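PDB 1WU2: molybdopterin biosynthesis moeA protein from Pyrococcus horikoshii, which probably inserts molybdenum into molybdopterin in the late steps of molybdenum cofactor biosynthesis, as do other MoeA proteins. Local coordinates for residues 10-24 with 309-321. Sequence-based numbering, arbitrary orientation.
Sequences YREALKLLLDDINEI and LFVKHALAKMVGA
Y10 presents its ring edge to one face of F310, an offset edge-to-face pair with planes at 73° and Y10 CD1 3.8 Å from F310 CZ. A13 CB meets the F310 ring at its rim, while L14 CD1 and L17 CD1 approach obliquely, and F310 thus sits as a knob in a hole formed by Y10, A13, L14 and L17. This knob-into-hole contact helps join helix 10-20, from the MoeA N-terminal region, to the last turns of helix 300-319 in the probable molybdopterin-binding domain; the segment axes approach to 9.9 Å at a crossing angle of -32°. The Y10 ring leaves its helix with CG opposite the backbone N (chi1 169°) and crosses L309 obliquely, which carries the hydroxyl to L309 O; it donates there at 2.7 Å, in the carbonyl plane and on a lone pair. F287 stacks on F310, and Y343 meets Y10. Farther along, L17 CD2 and L18 CD2 converge on A314, and I21 CG2 presses tightly on CG of M318, a selenomethionine residue.

Where helix 10-20 gives out, K317 crosses to the departing chain: NZ donates to L18 O at 2.6 Å, from above the carbonyl plane, and to I21 O, nearly along the C=O axis. L18 O also accepts from I21 N on the opposite face. Replacing K317 by a leucine would remove NZ, which is likely to leave I21 O without this donor, L18 O with I21 N alone of the two, and the turn freer to shift. Beyond it, G320 ends helix 300-319 in a Schellman motif. E23, salt-bridged through OE2 to K157 and K180, shares a water between OE1 and K317 O, and I24 N donates to M318 O at 2.9 Å.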
loop_
_atom_site.group_PDB
_atom_site.type_symbol
_atom_site.label_atom_id
_atom_site.label_comp_id
_atom_site.label_asym_id
_atom_site.label_seq_id
_atom_site.Cartn_x
_atom_site.Cartn_y
_atom_site.Cartn_z
ATOM N N TYR A 10 10.465 -19.179 -15.677
ATOM C CA TYR A 10 9.704 -17.991 -15.316
ATOM C C TYR A 10 10.235 -16.715 -15.966
ATOM O O TYR A 10 9.452 -15.920 -16.474
ATOM C CB TYR A 10 9.671 -17.804 -13.796
ATOM C CG TYR A 10 9.121 -16.459 -13.370
ATOM C CD1 TYR A 10 7.853 -16.049 -13.768
ATOM C CD2 TYR A 10 9.874 -15.594 -12.585
ATOM C CE1 TYR A 10 7.348 -14.814 -13.390
ATOM C CE2 TYR A 10 9.375 -14.361 -12.198
ATOM C CZ TYR A 10 8.113 -13.977 -12.605
ATOM O OH TYR A 10 7.615 -12.756 -12.221
ATOM N N ARG A 11 11.551 -16.519 -15.939
ATOM C CA ARG A 11 12.149 -15.280 -16.442
ATOM C C ARG A 11 12.003 -15.142 -17.957
ATOM O O ARG A 11 11.845 -14.035 -18.461
ATOM C CB ARG A 11 13.620 -15.163 -16.031
ATOM C CG ARG A 11 13.837 -14.940 -14.530
ATOM C CD ARG A 11 13.441 -13.549 -14.024
ATOM N NE ARG A 11 13.371 -13.495 -12.562
ATOM C CZ ARG A 11 12.819 -12.506 -11.854
ATOM N NH1 ARG A 11 12.271 -11.451 -12.454
ATOM N NH2 ARG A 11 12.817 -12.571 -10.525
ATOM N N GLU A 12 12.048 -16.263 -18.674
ATOM C CA GLU A 12 11.783 -16.262 -20.114
ATOM C C GLU A 12 10.308 -15.980 -20.397
ATOM O O GLU A 12 9.986 -15.275 -21.350
ATOM C CB GLU A 12 12.181 -17.598 -20.758
ATOM C CG GLU A 12 12.010 -17.616 -22.277
ATOM C CD GLU A 12 12.451 -18.915 -22.935
ATOM O OE1 GLU A 12 12.790 -19.886 -22.223
ATOM O OE2 GLU A 12 12.452 -18.962 -24.186
ATOM N N ALA A 13 9.426 -16.544 -19.575
ATOM C CA ALA A 13 7.983 -16.377 -19.740
ATOM C C ALA A 13 7.552 -14.948 -19.442
ATOM O O ALA A 13 6.646 -14.426 -20.083
ATOM C CB ALA A 13 7.225 -17.338 -18.832
ATOM N N LEU A 14 8.203 -14.328 -18.464
ATOM C CA LEU A 14 7.863 -12.975 -18.048
ATOM C C LEU A 14 8.315 -11.984 -19.108
ATOM O O LEU A 14 7.650 -10.983 -19.339
ATOM C CB LEU A 14 8.508 -12.643 -16.696
ATOM C CG LEU A 14 8.189 -11.261 -16.117
ATOM C CD1 LEU A 14 6.709 -11.156 -15.758
ATOM C CD2 LEU A 14 9.070 -10.957 -14.908
ATOM N N LYS A 15 9.442 -12.273 -19.754
ATOM C CA LYS A 15 9.959 -11.418 -20.820
ATOM C C LYS A 15 9.101 -11.517 -22.085
ATOM O O LYS A 15 8.825 -10.507 -22.727
ATOM C CB LYS A 15 11.410 -11.780 -21.147
ATOM C CG LYS A 15 12.156 -10.710 -21.941
ATOM C CD LYS A 15 12.961 -11.306 -23.091
ATOM C CE LYS A 15 14.027 -10.337 -23.599
ATOM N NZ LYS A 15 13.443 -9.194 -24.352
ATOM N N LEU A 16 8.693 -12.732 -22.440
ATOM C CA LEU A 16 7.868 -12.951 -23.626
ATOM C C LEU A 16 6.540 -12.223 -23.465
ATOM O O LEU A 16 6.072 -11.560 -24.389
ATOM C CB LEU A 16 7.612 -14.450 -23.849
ATOM C CG LEU A 16 8.760 -15.293 -24.410
ATOM C CD1 LEU A 16 8.440 -16.780 -24.295
ATOM C CD2 LEU A 16 9.064 -14.928 -25.857
ATOM N N LEU A 17 5.963 -12.341 -22.272
ATOM C CA LEU A 17 4.698 -11.705 -21.922
ATOM C C LEU A 17 4.781 -10.179 -21.925
ATOM O O LEU A 17 3.948 -9.513 -22.533
ATOM C CB LEU A 17 4.245 -12.188 -20.540
ATOM C CG LEU A 17 2.855 -11.746 -20.064
ATOM C CD1 LEU A 17 2.105 -12.911 -19.433
ATOM C CD2 LEU A 17 2.940 -10.584 -19.082
ATOM N N LEU A 18 5.783 -9.630 -21.245
ATOM C CA LEU A 18 5.896 -8.178 -21.062
ATOM C C LEU A 18 6.339 -7.444 -22.329
ATOM O O LEU A 18 5.964 -6.293 -22.534
ATOM C CB LEU A 18 6.851 -7.842 -19.907
ATOM C CG LEU A 18 6.384 -8.184 -18.491
ATOM C CD1 LEU A 18 7.489 -7.888 -17.488
ATOM C CD2 LEU A 18 5.104 -7.428 -18.126
ATOM N N ASP A 19 7.136 -8.104 -23.168
ATOM C CA ASP A 19 7.506 -7.565 -24.478
ATOM C C ASP A 19 6.270 -7.411 -25.375
ATOM O O ASP A 19 6.236 -6.539 -26.240
ATOM C CB ASP A 19 8.536 -8.463 -25.182
ATOM C CG ASP A 19 9.949 -8.332 -24.607
ATOM O OD1 ASP A 19 10.219 -7.424 -23.786
ATOM O OD2 ASP A 19 10.867 -9.116 -24.934
ATOM N N ASP A 20 5.271 -8.266 -25.167
ATOM C CA ASP A 20 4.002 -8.191 -25.895
ATOM C C ASP A 20 3.098 -7.046 -25.411
ATOM O O ASP A 20 2.209 -6.608 -26.140
ATOM C CB ASP A 20 3.252 -9.525 -25.774
ATOM C CG ASP A 20 2.210 -9.719 -26.864
ATOM O OD1 ASP A 20 2.572 -9.649 -28.054
ATOM O OD2 ASP A 20 1.009 -9.959 -26.625
ATOM N N ILE A 21 3.330 -6.578 -24.185
ATOM C CA ILE A 21 2.507 -5.544 -23.553
ATOM C C ILE A 21 3.134 -4.158 -23.725
ATOM O O ILE A 21 4.309 -3.955 -23.412
ATOM C CB ILE A 21 2.319 -5.859 -22.043
ATOM C CG1 ILE A 21 1.683 -7.241 -21.843
ATOM C CG2 ILE A 21 1.485 -4.772 -21.356
ATOM C CD1 ILE A 21 0.209 -7.331 -22.201
ATOM N N ASN A 22 2.338 -3.208 -24.213
ATOM C CA ASN A 22 2.790 -1.830 -24.402
ATOM C C ASN A 22 2.180 -0.885 -23.371
ATOM O O ASN A 22 1.116 -1.161 -22.813
ATOM C CB ASN A 22 2.431 -1.345 -25.807
ATOM C CG ASN A 22 3.069 -2.189 -26.895
ATOM O OD1 ASN A 22 4.281 -2.397 -26.904
ATOM N ND2 ASN A 22 2.251 -2.681 -27.816
ATOM N N GLU A 23 2.868 0.230 -23.125
ATOM C CA GLU A 23 2.332 1.295 -22.288
ATOM C C GLU A 23 1.148 1.940 -23.002
ATOM O O GLU A 23 1.280 2.395 -24.136
ATOM C CB GLU A 23 3.405 2.349 -21.989
ATOM C CG GLU A 23 3.006 3.342 -20.904
ATOM C CD GLU A 23 4.128 4.289 -20.521
ATOM O OE1 GLU A 23 5.194 3.808 -20.086
ATOM O OE2 GLU A 23 3.944 5.517 -20.649
ATOM N N ILE A 24 -0.013 1.938 -22.352
ATOM C CA ILE A 24 -1.186 2.657 -22.848
ATOM C C ILE A 24 -0.850 4.141 -23.043
ATOM O O ILE A 24 -0.189 4.751 -22.203
ATOM C CB ILE A 24 -2.394 2.457 -21.882
ATOM C CG1 ILE A 24 -3.077 1.118 -22.169
ATOM C CG2 ILE A 24 -3.415 3.591 -22.003
ATOM C CD1 ILE A 24 -4.035 0.670 -21.080
ATOM N N LEU A 309 2.978 -12.699 -10.108
ATOM C CA LEU A 309 4.165 -13.018 -10.905
ATOM C C LEU A 309 4.056 -12.559 -12.360
ATOM O O LEU A 309 5.074 -12.412 -13.030
ATOM C CB LEU A 309 4.466 -14.526 -10.858
ATOM C CG LEU A 309 4.942 -15.067 -9.506
ATOM C CD1 LEU A 309 4.948 -16.579 -9.506
ATOM C CD2 LEU A 309 6.326 -14.543 -9.162
ATOM N N PHE A 310 2.837 -12.319 -12.842
ATOM C CA PHE A 310 2.628 -11.955 -14.245
ATOM C C PHE A 310 1.772 -10.705 -14.394
ATOM O O PHE A 310 2.250 -9.669 -14.852
ATOM C CB PHE A 310 1.981 -13.116 -15.009
ATOM C CG PHE A 310 2.906 -14.272 -15.250
ATOM C CD1 PHE A 310 2.695 -15.490 -14.631
ATOM C CD2 PHE A 310 3.989 -14.141 -16.107
ATOM C CE1 PHE A 310 3.550 -16.555 -14.858
ATOM C CE2 PHE A 310 4.847 -15.211 -16.338
ATOM C CZ PHE A 310 4.625 -16.413 -15.714
ATOM N N VAL A 311 0.511 -10.807 -13.988
ATOM C CA VAL A 311 -0.475 -9.752 -14.232
ATOM C C VAL A 311 -0.072 -8.414 -13.599
ATOM O O VAL A 311 -0.159 -7.372 -14.241
ATOM C CB VAL A 311 -1.883 -10.157 -13.727
ATOM C CG1 VAL A 311 -2.911 -9.088 -14.093
ATOM C CG2 VAL A 311 -2.301 -11.503 -14.304
ATOM N N LYS A 312 0.369 -8.463 -12.344
ATOM C CA LYS A 312 0.799 -7.284 -11.595
ATOM C C LYS A 312 1.830 -6.463 -12.376
ATOM O O LYS A 312 1.740 -5.244 -12.433
ATOM C CB LYS A 312 1.379 -7.717 -10.237
ATOM C CG LYS A 312 2.076 -6.616 -9.453
ATOM C CD LYS A 312 2.329 -7.016 -8.001
ATOM C CE LYS A 312 3.548 -7.908 -7.847
ATOM N NZ LYS A 312 4.194 -7.759 -6.513
ATOM N N HIS A 313 2.798 -7.144 -12.977
ATOM C CA HIS A 313 3.877 -6.484 -13.711
ATOM C C HIS A 313 3.449 -5.988 -15.090
ATOM O O HIS A 313 3.992 -5.003 -15.582
ATOM C CB HIS A 313 5.081 -7.424 -13.818
ATOM C CG HIS A 313 5.612 -7.848 -12.488
ATOM N ND1 HIS A 313 6.093 -6.949 -11.561
ATOM C CD2 HIS A 313 5.697 -9.067 -11.908
ATOM C CE1 HIS A 313 6.469 -7.599 -10.475
ATOM N NE2 HIS A 313 6.239 -8.886 -10.660
ATOM N N ALA A 314 2.483 -6.665 -15.706
ATOM C CA ALA A 314 1.911 -6.214 -16.976
ATOM C C ALA A 314 1.117 -4.925 -16.793
ATOM O O ALA A 314 1.269 -3.981 -17.562
ATOM C CB ALA A 314 1.023 -7.297 -17.579
ATOM N N LEU A 315 0.268 -4.898 -15.772
ATOM C CA LEU A 315 -0.528 -3.717 -15.442
ATOM C C LEU A 315 0.355 -2.508 -15.127
ATOM O O LEU A 315 0.062 -1.392 -15.553
ATOM C CB LEU A 315 -1.441 -4.010 -14.251
ATOM C CG LEU A 315 -2.617 -4.940 -14.551
ATOM C CD1 LEU A 315 -3.172 -5.531 -13.266
ATOM C CD2 LEU A 315 -3.712 -4.199 -15.310
ATOM N N ALA A 316 1.432 -2.745 -14.383
ATOM C CA ALA A 316 2.384 -1.694 -14.037
ATOM C C ALA A 316 3.086 -1.146 -15.275
ATOM O O ALA A 316 3.340 0.047 -15.364
ATOM C CB ALA A 316 3.409 -2.215 -13.035
ATOM N N LYS A 317 3.389 -2.017 -16.231
ATOM C CA LYS A 317 4.014 -1.601 -17.486
ATOM C C LYS A 317 3.067 -0.755 -18.340
ATOM O O LYS A 317 3.506 0.156 -19.039
ATOM C CB LYS A 317 4.486 -2.819 -18.290
ATOM C CG LYS A 317 5.642 -2.512 -19.237
ATOM C CD LYS A 317 5.588 -3.342 -20.499
ATOM C CE LYS A 317 6.626 -2.876 -21.504
ATOM N NZ LYS A 317 6.880 -3.910 -22.534
HETATM N N MSE A 318 1.772 -1.053 -18.263
HETATM C CA MSE A 318 0.759 -0.379 -19.079
HETATM C C MSE A 318 0.539 1.077 -18.648
HETATM O O MSE A 318 0.253 1.931 -19.481
HETATM C CB MSE A 318 -0.564 -1.159 -19.046
HETATM C CG MSE A 318 -0.519 -2.460 -19.833
HETATM SE SE MSE A 318 -2.160 -3.531 -19.711
HETATM C CE MSE A 318 -2.810 -3.193 -21.472
ATOM N N VAL A 319 0.680 1.356 -17.354
ATOM C CA VAL A 319 0.587 2.725 -16.839
ATOM C C VAL A 319 1.966 3.345 -16.554
ATOM O O VAL A 319 2.056 4.506 -16.151
ATOM C CB VAL A 319 -0.283 2.796 -15.560
ATOM C CG1 VAL A 319 -1.698 2.311 -15.849
ATOM C CG2 VAL A 319 0.343 2.002 -14.405
ATOM N N GLY A 320 3.031 2.577 -16.769
ATOM C CA GLY A 320 4.381 3.024 -16.467
ATOM C C GLY A 320 4.627 3.285 -14.989
ATOM O O GLY A 320 5.406 4.171 -14.638
ATOM N N ALA A 321 3.963 2.515 -14.129
ATOM C CA ALA A 321 4.079 2.672 -12.683
ATOM C C ALA A 321 5.502 2.438 -12.192
ATOM O O ALA A 321 6.169 1.493 -12.618
ATOM C CB ALA A 321 3.124 1.724 -11.970
HETATM O O HOH W 1 5.791 1.193 -18.995
#